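Local atomic coordinates of IPT/TIG domain-containing protein BACOVA_02650 (Bacteroides ovatus, PDB entry 5E7G), a protein that binds xyloglucan at the cell surface, probably capturing the polysaccharide before it is taken into the periplasm for degradation. Residues 70-75 with 98-103; 198-203 with 218-223; 369-374 with 440-445; 378-383 with 413-418. All coordinates share one frame; numbering follows the deposited sequence.

Contact 1. Residues 70-75 with 98-103; sequences LELTGQ and VLSPAP
Leu70 opens the contact with its CD2 methyl, which lies 4.0 Å from CG2 of Val98; the two side chains meet at a slant, and both also lean on Ile45 of strand 42-45. Two residues on, Leu72 carries most of the apolar contact, and its methyls divide the work. CD2 packs 3.4 Å from CG1 of Val98, the two side chains crossing at about a right angle, while CD1 sits 3.4 Å from the carbonyl O of Leu99 and also touches CA of Ser100. With CG anti to the carbonyl carbon (chi1 -53°), the isobutyl group can straddle the bend from Val98 to Ser100. The backbone N of Leu72 is bound within its own loop: Gln75 OE1 accepts from it at 3.1 Å, in the carbonyl plane, on a lone pair and almost straight at 176°. At Thr73 the linkage becomes water-mediated, since one water accepts from its backbone N and donates to Val98 O. Gly74 approaches Ser100 closely, its CA 3.7 Å from OG; a beta carbon on Gly74 would run into that hydroxyl oxygen. A second water donates to Val98 O at 3.0 Å and takes a weak bond from Gly74 N. Val98 O thus accepts a hydrogen bond from each of two waters. Beyond this point, Ser100 O accepts from Thr185 OG1, and Ala102 O from Asn126 ND2. The geometry is that of a loop, between strands 61-65 and 82-86, packed through a leucine-valine core and a water-bridged margin on the end of strand 97-98 and the link to strand 104-109, where the next four-stranded antiparallel sheet begins.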
# COMPACT_ATOMS: atom_id res chain seq x y z
N LEU A 70 -16.02 -17.88 -33.00
CA LEU A 70 -17.44 -18.20 -32.88
C LEU A 70 -18.07 -17.49 -31.69
O LEU A 70 -17.58 -17.60 -30.56
CB LEU A 70 -17.64 -19.71 -32.75
CG LEU A 70 -19.08 -20.22 -32.78
CD1 LEU A 70 -19.57 -20.30 -34.22
CD2 LEU A 70 -19.22 -21.57 -32.09
N GLU A 71 -19.16 -16.77 -31.92
CA GLU A 71 -19.89 -16.15 -30.82
C GLU A 71 -20.53 -17.24 -29.97
O GLU A 71 -21.23 -18.12 -30.48
CB GLU A 71 -20.94 -15.17 -31.35
CG GLU A 71 -21.63 -14.37 -30.24
CD GLU A 71 -22.82 -13.55 -30.73
OE1 GLU A 71 -23.12 -13.57 -31.95
OE2 GLU A 71 -23.45 -12.88 -29.89
N LEU A 72 -20.28 -17.20 -28.66
CA LEU A 72 -20.67 -18.29 -27.78
C LEU A 72 -22.00 -18.02 -27.08
O LEU A 72 -22.45 -16.88 -26.99
CB LEU A 72 -19.57 -18.53 -26.74
CG LEU A 72 -18.16 -18.74 -27.31
CD1 LEU A 72 -17.18 -19.09 -26.20
CD2 LEU A 72 -18.15 -19.81 -28.40
N THR A 73 -22.63 -19.09 -26.61
CA THR A 73 -23.92 -18.99 -25.94
C THR A 73 -23.77 -18.28 -24.60
O THR A 73 -24.74 -17.74 -24.08
CB THR A 73 -24.54 -20.38 -25.69
OG1 THR A 73 -23.60 -21.20 -25.00
CG2 THR A 73 -24.91 -21.03 -27.02
N GLY A 74 -22.56 -18.30 -24.06
CA GLY A 74 -22.27 -17.64 -22.80
C GLY A 74 -22.46 -16.13 -22.88
O GLY A 74 -22.88 -15.51 -21.91
N GLN A 75 -22.15 -15.55 -24.03
CA GLN A 75 -22.21 -14.10 -24.21
C GLN A 75 -23.45 -13.67 -24.98
O GLN A 75 -23.71 -12.47 -25.11
CB GLN A 75 -20.97 -13.58 -24.92
CG GLN A 75 -20.73 -14.19 -26.30
CD GLN A 75 -19.33 -13.91 -26.83
OE1 GLN A 75 -18.78 -14.70 -27.61
NE2 GLN A 75 -18.74 -12.79 -26.41
N VAL A 98 -20.10 -25.16 -26.68
CA VAL A 98 -18.81 -24.52 -26.91
C VAL A 98 -18.47 -23.68 -25.68
O VAL A 98 -19.20 -22.74 -25.32
CB VAL A 98 -18.82 -23.65 -28.18
CG1 VAL A 98 -17.42 -23.13 -28.47
CG2 VAL A 98 -19.33 -24.44 -29.37
N LEU A 99 -17.35 -24.01 -25.04
CA LEU A 99 -16.98 -23.46 -23.73
C LEU A 99 -16.53 -22.01 -23.78
O LEU A 99 -15.69 -21.63 -24.60
CB LEU A 99 -15.87 -24.29 -23.11
CG LEU A 99 -16.20 -25.74 -22.78
CD1 LEU A 99 -14.94 -26.50 -22.45
CD2 LEU A 99 -17.19 -25.81 -21.64
N SER A 100 -17.08 -21.20 -22.88
CA SER A 100 -16.62 -19.83 -22.70
C SER A 100 -15.32 -19.82 -21.90
O SER A 100 -15.00 -20.79 -21.22
CB SER A 100 -17.69 -19.00 -22.00
OG SER A 100 -18.80 -18.81 -22.84
N PRO A 101 -14.56 -18.72 -21.98
CA PRO A 101 -13.33 -18.61 -21.19
C PRO A 101 -13.61 -18.65 -19.68
O PRO A 101 -14.69 -18.24 -19.23
CB PRO A 101 -12.76 -17.24 -21.60
CG PRO A 101 -13.49 -16.85 -22.85
CD PRO A 101 -14.83 -17.50 -22.77
N ALA A 102 -12.64 -19.13 -18.91
CA ALA A 102 -12.81 -19.28 -17.47
C ALA A 102 -12.94 -17.93 -16.77
O ALA A 102 -12.26 -16.97 -17.14
CB ALA A 102 -11.64 -20.06 -16.89
N PRO A 103 -13.79 -17.85 -15.74
CA PRO A 103 -13.95 -16.61 -14.98
C PRO A 103 -12.74 -16.31 -14.10
O PRO A 103 -12.02 -17.23 -13.72
CB PRO A 103 -15.18 -16.88 -14.13
CG PRO A 103 -15.14 -18.34 -13.89
CD PRO A 103 -14.61 -18.94 -15.16
O HOH W 1 -21.39 -21.87 -26.77
O HOH W 2 -20.36 -20.55 -23.65

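Contact 2. Residues 198-203 with 218-223; sequences KPVVTA and TGQNFI. With EDO (1,2-ethanediol), chain H.
Thr218 O is gripped by two successive backbone N-H groups: Thr202 N at 2.7 Å, coming from above the carbonyl plane, and Ala203 N at 3.3 Å, a weak bond. Thr218 N returns a bond to Ala203 O. Two residues facing one define a classic beta bulge, and the pairing shifts by one residue between Val201 and Ala203. Beyond it the antiparallel hairpin is regular, with Val200 and Gln220 as a hydrogen-bonded pair and Val201 opposite Gly219 as a non-hydrogen-bonded pair. This hairpin forms one side of a four-stranded sheet in the third IPT/TIG domain, an immunoglobulin-like fold. Gly219 CA comes 3.1 Å from Val200 O, and a beta carbon there would collide with that oxygen. On the face shared by Val200 and Gln220 the side chains lie side by side, CG of Gln220 being 3.5 Å from CB of Val200. Its CG stands between backbone N and carbonyl carbon (chi1 44°), which lays the glutamine against the valine. On the other face, the Phe222 ring receives Pro199 CB and Val201 CG2 at its edge, and Val266 and Ile217 also pack on it. Where the strands part, Asn221 ND2 donates to Lys198 O at 3.1 Å and 161°; the acceptor lies near the amide plane of Asn221, although the donor stands 46° out of the carbonyl plane of Lys198.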
# COMPACT_ATOMS: atom_id res chain seq x y z
N LYS A 198 -6.61 -5.55 6.78
CA LYS A 198 -5.98 -4.91 7.93
C LYS A 198 -5.47 -3.54 7.52
O LYS A 198 -4.99 -3.37 6.40
CB LYS A 198 -4.82 -5.76 8.48
CG LYS A 198 -5.22 -7.14 8.98
CD LYS A 198 -4.32 -7.63 10.11
CE LYS A 198 -2.87 -7.76 9.67
NZ LYS A 198 -1.96 -8.10 10.81
N PRO A 199 -5.56 -2.56 8.43
CA PRO A 199 -4.95 -1.27 8.11
C PRO A 199 -3.44 -1.41 7.98
O PRO A 199 -2.86 -2.38 8.49
CB PRO A 199 -5.34 -0.38 9.30
CG PRO A 199 -5.51 -1.33 10.43
CD PRO A 199 -6.06 -2.60 9.82
N VAL A 200 -2.81 -0.47 7.29
CA VAL A 200 -1.37 -0.49 7.08
C VAL A 200 -0.80 0.90 7.37
O VAL A 200 -1.47 1.90 7.12
CB VAL A 200 -1.02 -0.90 5.64
CG1 VAL A 200 0.49 -1.01 5.45
CG2 VAL A 200 -1.70 -2.21 5.28
N VAL A 201 0.42 0.94 7.89
CA VAL A 201 1.11 2.20 8.13
C VAL A 201 2.33 2.28 7.22
O VAL A 201 3.18 1.40 7.23
CB VAL A 201 1.54 2.34 9.61
CG1 VAL A 201 2.27 3.67 9.84
CG2 VAL A 201 0.31 2.25 10.52
N THR A 202 2.36 3.34 6.41
CA THR A 202 3.45 3.58 5.47
C THR A 202 4.55 4.43 6.10
O THR A 202 5.73 4.12 5.96
CB THR A 202 2.94 4.30 4.20
OG1 THR A 202 1.88 3.54 3.62
CG2 THR A 202 4.05 4.45 3.18
N ALA A 203 4.15 5.49 6.78
CA ALA A 203 5.10 6.45 7.32
C ALA A 203 4.53 7.25 8.48
O ALA A 203 3.30 7.35 8.64
CB ALA A 203 5.57 7.39 6.22
N THR A 218 0.73 8.10 7.61
CA THR A 218 0.34 7.70 6.26
C THR A 218 0.12 6.20 6.23
O THR A 218 0.81 5.44 6.93
CB THR A 218 1.42 8.08 5.23
OG1 THR A 218 1.51 9.50 5.16
CG2 THR A 218 1.06 7.54 3.85
N GLY A 219 -0.85 5.78 5.43
CA GLY A 219 -1.15 4.37 5.29
C GLY A 219 -2.38 4.12 4.44
O GLY A 219 -2.69 4.89 3.53
N GLN A 220 -3.09 3.04 4.74
CA GLN A 220 -4.26 2.64 3.98
C GLN A 220 -5.26 1.88 4.86
O GLN A 220 -4.89 1.25 5.86
CB GLN A 220 -3.84 1.80 2.75
CG GLN A 220 -2.79 0.74 3.04
CD GLN A 220 -1.99 0.30 1.80
OE1 GLN A 220 -0.91 0.83 1.52
NE2 GLN A 220 -2.49 -0.70 1.08
N ASN A 221 -6.54 1.98 4.50
CA ASN A 221 -7.63 1.32 5.22
C ASN A 221 -7.81 1.87 6.63
O ASN A 221 -8.14 1.12 7.56
CB ASN A 221 -7.40 -0.19 5.29
CG ASN A 221 -7.02 -0.78 3.95
OD1 ASN A 221 -7.53 -0.36 2.91
ND2 ASN A 221 -6.12 -1.75 3.96
N PHE A 222 -7.59 3.17 6.81
CA PHE A 222 -7.89 3.81 8.07
C PHE A 222 -9.40 4.09 8.13
O PHE A 222 -9.85 5.23 8.01
CB PHE A 222 -7.08 5.10 8.24
CG PHE A 222 -5.60 4.88 8.37
CD1 PHE A 222 -5.09 3.71 8.89
CD2 PHE A 222 -4.71 5.86 7.97
CE1 PHE A 222 -3.72 3.51 9.01
CE2 PHE A 222 -3.33 5.68 8.09
CZ PHE A 222 -2.84 4.50 8.61
N ILE A 223 -10.17 3.02 8.32
CA ILE A 223 -11.62 3.08 8.25
C ILE A 223 -12.22 2.91 9.65
O ILE A 223 -12.02 1.88 10.30
CB ILE A 223 -12.18 1.97 7.33
CG1 ILE A 223 -11.60 2.11 5.92
CG2 ILE A 223 -13.70 2.03 7.28
CD1 ILE A 223 -11.65 0.81 5.12
C1 EDO H . 6.40 3.71 9.80
O1 EDO H . 7.63 3.26 10.38
C2 EDO H . 5.79 2.59 8.97
O2 EDO H . 5.39 1.50 9.82
O HOH W 3 0.33 5.13 1.91

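Contact 3. Residues 369-374 with 440-445; sequences TGPVFQ and SQATIE. With XYS (alpha-D-xylopyranose), chain B.
Pro371, Ile444 and Ala442 bury the most surface here. The proline touches both partners through one atom: CG is 3.7 Å from CB of Ala442 and 3.8 Å from CG2 of Ile444, and CD also reaches the alanine methyl. The side chains of Pro371 and Ile444 run antiparallel past one another. Ile444 uses its two branches separately. CG2 serves the proline, whereas CG1, held between the backbone N and the carbonyl carbon (chi1 70°), carries CD1 to within 4.1 Å of Phe373 CZ. That ring also meets Phe448 edge-to-face and touches Ile321, which ties the contact to the interior between the two sheets of the xyloglucan-binding domain. Next along the strand, Gln374 reaches the glycan instead, and its OE1 accepts a hydrogen bond of 3.0 Å from O4 of the bound xylose. A leucine in its place would probably leave that sugar hydroxyl without its acceptor and weaken the hold on the xylose. The side-chain contacts across the segments are between carbon groups, which implies cohesion through apolar burial, while the polar contact with the sugar is made separately, by Gln374.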
# COMPACT_ATOMS: atom_id res chain seq x y z
N THR A 369 17.91 31.93 1.05
CA THR A 369 18.79 31.60 -0.06
C THR A 369 20.20 32.08 0.25
O THR A 369 20.44 33.27 0.42
CB THR A 369 18.30 32.25 -1.38
OG1 THR A 369 16.91 31.98 -1.56
CG2 THR A 369 19.07 31.69 -2.56
N GLY A 370 21.12 31.12 0.34
CA GLY A 370 22.52 31.41 0.63
C GLY A 370 23.01 30.71 1.88
O GLY A 370 23.93 29.91 1.81
N PRO A 371 22.40 31.03 3.03
CA PRO A 371 22.81 30.44 4.30
C PRO A 371 22.72 28.92 4.31
O PRO A 371 21.78 28.35 3.76
CB PRO A 371 21.83 31.05 5.30
CG PRO A 371 21.41 32.33 4.68
CD PRO A 371 21.35 32.05 3.21
N VAL A 372 23.71 28.28 4.93
CA VAL A 372 23.75 26.83 5.03
C VAL A 372 24.27 26.42 6.39
O VAL A 372 24.84 27.24 7.12
CB VAL A 372 24.64 26.20 3.93
CG1 VAL A 372 24.05 26.44 2.54
CG2 VAL A 372 26.06 26.75 4.02
N PHE A 373 24.09 25.14 6.73
CA PHE A 373 24.53 24.61 8.01
C PHE A 373 25.59 23.53 7.84
O PHE A 373 25.56 22.77 6.88
CB PHE A 373 23.36 24.04 8.79
CG PHE A 373 22.38 25.07 9.25
CD1 PHE A 373 22.57 25.74 10.45
CD2 PHE A 373 21.27 25.37 8.49
CE1 PHE A 373 21.67 26.69 10.87
CE2 PHE A 373 20.36 26.32 8.91
CZ PHE A 373 20.56 26.98 10.11
N GLN A 374 26.52 23.49 8.79
CA GLN A 374 27.47 22.40 8.91
C GLN A 374 27.22 21.63 10.21
O GLN A 374 27.07 22.24 11.27
CB GLN A 374 28.91 22.92 8.89
CG GLN A 374 29.97 21.85 9.12
CD GLN A 374 31.37 22.42 9.23
OE1 GLN A 374 31.57 23.57 9.61
NE2 GLN A 374 32.36 21.61 8.88
N SER A 440 24.27 37.11 -2.07
CA SER A 440 23.40 38.11 -1.44
C SER A 440 23.19 37.79 0.04
O SER A 440 23.11 36.62 0.42
CB SER A 440 22.04 38.16 -2.15
OG SER A 440 22.20 38.16 -3.56
N GLN A 441 23.12 38.83 0.86
CA GLN A 441 22.83 38.65 2.27
C GLN A 441 21.46 38.01 2.44
O GLN A 441 20.64 37.99 1.52
CB GLN A 441 22.88 39.98 3.04
CG GLN A 441 21.55 40.74 3.05
CD GLN A 441 21.60 41.99 3.90
OE1 GLN A 441 21.97 41.94 5.08
NE2 GLN A 441 21.21 43.11 3.32
N ALA A 442 21.21 37.51 3.65
CA ALA A 442 19.94 36.87 3.97
C ALA A 442 19.71 36.91 5.48
O ALA A 442 20.65 37.09 6.26
CB ALA A 442 19.92 35.44 3.44
N THR A 443 18.45 36.78 5.88
CA THR A 443 18.11 36.73 7.30
C THR A 443 17.33 35.45 7.56
O THR A 443 16.46 35.08 6.77
CB THR A 443 17.31 37.96 7.75
OG1 THR A 443 16.11 37.53 8.40
CG2 THR A 443 16.96 38.84 6.56
N ILE A 444 17.66 34.77 8.65
CA ILE A 444 17.09 33.46 8.95
C ILE A 444 16.67 33.35 10.40
O ILE A 444 17.18 34.06 11.27
CB ILE A 444 18.09 32.29 8.63
CG1 ILE A 444 19.27 32.28 9.62
CG2 ILE A 444 18.60 32.38 7.18
CD1 ILE A 444 20.13 31.03 9.51
N GLU A 445 15.74 32.43 10.65
CA GLU A 445 15.33 32.09 12.00
C GLU A 445 15.08 30.59 12.07
O GLU A 445 14.05 30.10 11.58
CB GLU A 445 14.09 32.88 12.41
CG GLU A 445 13.71 32.70 13.86
CD GLU A 445 12.45 33.45 14.23
OE1 GLU A 445 11.85 34.08 13.33
OE2 GLU A 445 12.07 33.42 15.41
C1 XYS B . 36.71 25.12 13.02
C2 XYS B . 37.20 24.18 11.95
C3 XYS B . 36.36 24.33 10.73
C4 XYS B . 34.89 24.33 10.99
C5 XYS B . 34.43 25.05 12.27
O2 XYS B . 38.58 24.48 11.65
O3 XYS B . 36.65 23.23 9.81
O4 XYS B . 34.25 24.97 9.88
O5 XYS B . 35.32 24.83 13.42

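Contact 4. Residues 378-383 with 413-418; sequences CENFDA and VVADAT. With XYS (alpha-D-xylopyranose), chain B.
Ala383 and Ala415 point their methyls at each other, CB to CB at 3.6 Å, and this is the apolar centre of the contact. Ala383 CB also lies 3.6 Å from Val413 O, and Val413 CA makes a CA-H...O contact with Ala383 O. Alongside, the beta carbon of Asn380 points toward the second segment, and its ND2 lies 4.3 Å from the Ala415 methyl. Its CG is anti to the backbone N (chi1 -169°), which leaves OD1 near the following turn, where it accepts from Ala383 N at 3.2 Å in an Asx motif. That donor stands well above the carbonyl plane of the side chain. A type I turn from Asn380 to Ala383, closed by Ala383 N to Asn380 O, fixes the same corner. A water joins the segments: it accepts from Ala415 N, accepts weakly from Asn380 ND2 and donates to Asp416 OD2 at 2.8 Å. The other oxygen of Asp416 forms a salt bridge with Arg425.

Phe381 faces away from the second segment and lies under the sugar. C2 of the bound xylose stands 3.9 Å above the ring plane, over its centre, and the ring's CE1 is 3.6 Å from the xylose O5. With an alanine in place of this ring, the xylose would probably lose its apolar platform and be freer to shift. An aromatic face stacked against a pyranose, with C2 over the ring centre, is characteristic of carbohydrate-binding sites, and here Phe381 and Glu379 belong to the xyloglucan pocket.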
# COMPACT_ATOMS: atom_id res chain seq x y z
N CYS A 378 33.02 14.87 16.79
CA CYS A 378 34.31 14.33 17.22
C CYS A 378 35.51 15.08 16.63
O CYS A 378 36.58 14.49 16.41
CB CYS A 378 34.40 12.85 16.86
SG CYS A 378 33.20 11.82 17.72
N GLU A 379 35.32 16.36 16.33
CA GLU A 379 36.39 17.21 15.81
C GLU A 379 36.89 16.74 14.45
O GLU A 379 37.90 17.25 13.95
CB GLU A 379 37.56 17.27 16.81
CG GLU A 379 37.22 17.98 18.12
CD GLU A 379 37.47 19.48 18.07
OE1 GLU A 379 38.09 19.96 17.10
OE2 GLU A 379 37.05 20.20 19.01
N ASN A 380 36.22 15.77 13.84
CA ASN A 380 36.56 15.35 12.49
C ASN A 380 35.84 16.19 11.44
O ASN A 380 34.87 15.74 10.82
CB ASN A 380 36.23 13.87 12.29
CG ASN A 380 36.81 13.33 11.00
OD1 ASN A 380 37.22 14.09 10.12
ND2 ASN A 380 36.85 12.01 10.88
N PHE A 381 36.34 17.40 11.21
CA PHE A 381 35.70 18.30 10.26
C PHE A 381 35.85 17.85 8.81
O PHE A 381 35.07 18.27 7.95
CB PHE A 381 36.26 19.71 10.46
CG PHE A 381 35.96 20.27 11.82
CD1 PHE A 381 34.73 20.86 12.10
CD2 PHE A 381 36.91 20.19 12.84
CE1 PHE A 381 34.45 21.38 13.36
CE2 PHE A 381 36.64 20.70 14.10
CZ PHE A 381 35.40 21.30 14.36
N ASP A 382 36.81 16.97 8.55
CA ASP A 382 36.94 16.37 7.23
C ASP A 382 35.70 15.58 6.86
O ASP A 382 35.27 15.60 5.72
CB ASP A 382 38.16 15.43 7.17
CG ASP A 382 39.49 16.18 7.14
OD1 ASP A 382 39.52 17.36 6.73
OD2 ASP A 382 40.51 15.56 7.51
N ALA A 383 35.13 14.87 7.84
CA ALA A 383 33.98 14.01 7.60
C ALA A 383 32.64 14.75 7.76
O ALA A 383 31.59 14.18 7.49
CB ALA A 383 34.03 12.82 8.55
N VAL A 413 28.35 12.45 8.23
CA VAL A 413 28.96 13.21 9.32
C VAL A 413 30.12 12.43 9.95
O VAL A 413 31.03 13.01 10.54
CB VAL A 413 27.92 13.54 10.40
CG1 VAL A 413 28.53 14.38 11.52
CG2 VAL A 413 26.74 14.28 9.79
N VAL A 414 30.05 11.10 9.83
CA VAL A 414 31.02 10.20 10.45
C VAL A 414 31.70 9.36 9.38
O VAL A 414 31.03 8.71 8.58
CB VAL A 414 30.32 9.29 11.48
CG1 VAL A 414 31.27 8.22 12.01
CG2 VAL A 414 29.76 10.14 12.63
N ALA A 415 33.03 9.35 9.36
CA ALA A 415 33.79 8.63 8.34
C ALA A 415 34.12 7.20 8.74
O ALA A 415 34.58 6.40 7.92
CB ALA A 415 35.08 9.39 8.01
N ASP A 416 33.88 6.86 10.00
CA ASP A 416 34.27 5.55 10.51
C ASP A 416 33.38 4.42 9.98
O ASP A 416 32.29 4.66 9.44
CB ASP A 416 34.26 5.57 12.03
CG ASP A 416 35.06 6.74 12.60
OD1 ASP A 416 36.30 6.63 12.68
OD2 ASP A 416 34.45 7.76 12.97
N ALA A 417 33.86 3.19 10.16
CA ALA A 417 33.22 2.00 9.62
C ALA A 417 32.04 1.54 10.48
O ALA A 417 30.90 1.53 10.01
CB ALA A 417 34.25 0.86 9.48
N THR A 418 32.35 1.14 11.71
CA THR A 418 31.34 0.71 12.68
C THR A 418 31.15 1.75 13.78
O THR A 418 31.97 2.66 13.94
CB THR A 418 31.69 -0.62 13.35
OG1 THR A 418 32.84 -0.44 14.19
CG2 THR A 418 31.95 -1.70 12.31
C1 XYS B . 36.71 25.12 13.02
C2 XYS B . 37.20 24.18 11.95
C3 XYS B . 36.36 24.33 10.73
C4 XYS B . 34.89 24.33 10.99
C5 XYS B . 34.43 25.05 12.27
O2 XYS B . 38.58 24.48 11.65
O3 XYS B . 36.65 23.23 9.81
O4 XYS B . 34.25 24.97 9.88
O5 XYS B . 35.32 24.83 13.42
O HOH W 4 34.40 10.34 11.85
O HOH W 5 31.97 15.39 11.46

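Along the chain, contact 1 closes before contact 2 opens, and contact 2 before contact 3; contact 4 is nested inside the loop closed by contact 3. The centres of contacts 1 and 2 are about 41 Å apart, and contact 2 lies about 38 Å from each of contacts 3 and 4, so the series follows an elongated chain with contact 1 on the opposite side of its centre from contacts 3 and 4. Those two, with centres about 25 Å apart, share the xyloglucan-binding domain and meet where Gln374 NE2 packs 4.1 Å from Phe381 CD1. Both touch the same xylose, which places sugar recognition at one end of the IPT/TIG array.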